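Local coordinates for protein C2 toxin component I (Clostridium botulinum, PDB 2J3X) that is the enzymatic component of the binary C2 toxin, an ADP-ribosyltransferase that modifies actin in the target cell, at residues Q327-F332 with K415-V420. The protein carries 2 engineered substitutions. Numbering follows the deposited sequence. Where two conformers were deposited one is given.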
# COMPACT_ATOMS: atom_id res chain seq x y z
N GLN A 327 10.06 7.11 17.90
CA GLN A 327 9.19 6.89 19.07
C GLN A 327 7.77 7.31 18.74
O GLN A 327 6.79 6.63 19.11
CB GLN A 327 9.67 7.71 20.30
CG GLN A 327 11.01 7.26 20.90
CD GLN A 327 11.60 8.26 21.93
OE1 GLN A 327 11.09 9.38 22.13
NE2 GLN A 327 12.71 7.87 22.56
N LYS A 328 7.63 8.45 18.08
CA LYS A 328 6.28 8.91 17.75
C LYS A 328 5.63 7.96 16.72
O LYS A 328 4.42 7.68 16.79
CB LYS A 328 6.30 10.33 17.12
CG LYS A 328 6.50 11.45 18.13
CD LYS A 328 6.36 12.79 17.38
CE LYS A 328 6.28 13.98 18.37
NZ LYS A 328 7.55 14.13 19.14
N LEU A 329 6.41 7.53 15.73
CA LEU A 329 5.87 6.62 14.71
C LEU A 329 5.41 5.35 15.41
O LEU A 329 4.32 4.87 15.14
CB LEU A 329 6.94 6.30 13.68
CG LEU A 329 7.23 7.44 12.67
CD1 LEU A 329 8.47 7.08 11.85
CD2 LEU A 329 6.00 7.60 11.68
N ASN A 330 6.22 4.80 16.30
CA ASN A 330 5.83 3.56 16.99
C ASN A 330 4.61 3.72 17.85
O ASN A 330 3.74 2.82 17.88
CB ASN A 330 6.99 2.95 17.81
CG ASN A 330 8.14 2.45 16.91
OD1 ASN A 330 7.95 2.07 15.76
ND2 ASN A 330 9.37 2.48 17.47
N GLU A 331 4.53 4.86 18.55
CA GLU A 331 3.37 5.11 19.37
C GLU A 331 2.11 5.12 18.51
O GLU A 331 1.10 4.51 18.85
CB GLU A 331 3.52 6.46 20.08
CG GLU A 331 4.54 6.37 21.23
CD GLU A 331 5.10 7.74 21.62
OE1 GLU A 331 4.58 8.76 21.11
OE2 GLU A 331 6.06 7.76 22.43
N PHE A 332 2.17 5.88 17.42
CA PHE A 332 1.00 6.05 16.57
C PHE A 332 0.57 4.72 15.91
O PHE A 332 -0.61 4.41 15.87
CB PHE A 332 1.28 7.11 15.46
CG PHE A 332 0.09 7.36 14.58
CD1 PHE A 332 -0.90 8.28 14.97
CD2 PHE A 332 -0.03 6.69 13.33
CE1 PHE A 332 -2.01 8.52 14.18
CE2 PHE A 332 -1.16 6.93 12.50
CZ PHE A 332 -2.18 7.81 12.94
N LYS A 415 11.26 17.49 2.72
CA LYS A 415 10.75 16.10 2.82
C LYS A 415 9.97 16.04 4.11
O LYS A 415 10.22 16.86 5.02
CB LYS A 415 11.92 15.13 2.95
CG LYS A 415 12.85 15.05 1.75
CD LYS A 415 13.75 13.84 1.87
CE LYS A 415 14.81 13.96 2.94
NZ LYS A 415 16.01 13.13 2.50
N MET A 416 9.01 15.11 4.24
CA MET A 416 8.21 15.07 5.44
C MET A 416 7.93 13.60 5.79
O MET A 416 7.57 12.81 4.90
CB MET A 416 6.91 15.88 5.21
CG MET A 416 6.05 15.98 6.44
SD MET A 416 4.49 16.84 6.14
CE MET A 416 5.10 18.05 5.02
N THR A 417 8.08 13.24 7.06
CA THR A 417 7.66 11.90 7.49
C THR A 417 6.13 11.89 7.50
O THR A 417 5.43 12.73 8.11
CB THR A 417 8.23 11.52 8.87
OG1 THR A 417 9.66 11.55 8.81
CG2 THR A 417 7.81 10.12 9.25
N GLN A 418 5.62 10.88 6.82
CA GLN A 418 4.17 10.70 6.72
C GLN A 418 3.84 9.23 6.91
O GLN A 418 4.73 8.40 7.01
CB GLN A 418 3.65 11.14 5.35
CG GLN A 418 4.17 12.57 4.96
CD GLN A 418 3.38 13.21 3.83
OE1 GLN A 418 2.88 12.53 2.93
NE2 GLN A 418 3.34 14.54 3.82
N VAL A 419 2.55 8.93 7.02
CA VAL A 419 2.17 7.51 7.27
C VAL A 419 1.10 7.13 6.29
O VAL A 419 0.09 7.87 6.12
CB VAL A 419 1.69 7.29 8.74
CG1 VAL A 419 2.90 7.34 9.78
CG2 VAL A 419 0.48 8.26 9.11
N VAL A 420 1.26 5.92 5.71
CA VAL A 420 0.22 5.37 4.83
C VAL A 420 -0.64 4.40 5.64
O VAL A 420 -0.12 3.40 6.14
CB VAL A 420 0.93 4.63 3.65
CG1 VAL A 420 -0.10 3.94 2.72
CG2 VAL A 420 1.80 5.69 2.87
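Leu329 and Phe332, about one helical turn apart, meet Thr417 and Val419 of a strand that runs nearly parallel to their helix, the two short axes 10.7 Å apart at closest approach and 15° off parallel. The pair illustrates how a helix packs on a β-sheet: strand residues alternate between the two faces, so Thr417 and Val419 point at the helix while Gln418 between them points away. On the helix side Leu329 makes the larger share of the contact. Its CG lies anti to the carbonyl carbon (chi1 -75°), and although the CB bond is not aimed at the strand, the isobutyl fork swings over to it, where CD2 packs on Val419 CG1 at 3.6 Å and on Thr417 CG2 at 3.9 Å. The Leu329 CG-CD2 and Val419 CB-CG1 bonds point almost straight at each other, so the two methyls meet tip to tip. Leu329 CD1 reaches the same threonine methyl, 4.1 Å from Thr417 CG2. In Thr417, CG2, anti to the backbone N, supplies the apolar surface, while OG1 is hydrogen-bonded to Asp315. The two methyls of Val419 are likewise shared out, CG1 going to Leu329 and CG2 meeting Phe332 CE2 obliquely at 4.0 Å. No hydrogen bond joins the segments; the contact is buried, small and held by apolar packing. On the far side of the strand, Gln418 bonds to Arg300 and to the backbone O of Ser359. The Phe332 ring continues into an aromatic cluster, stacked with Trp336 and meeting Phe306 edge-to-face, while Phe314 and Ala324 touch both Leu329 and Thr417. Helix 326-336 therefore packs against one face of the mixed sheet of the C-terminal of the two ADP-ribosyltransferase family regions, in which strand 414-426 lies between strands 363-369 and 397-411.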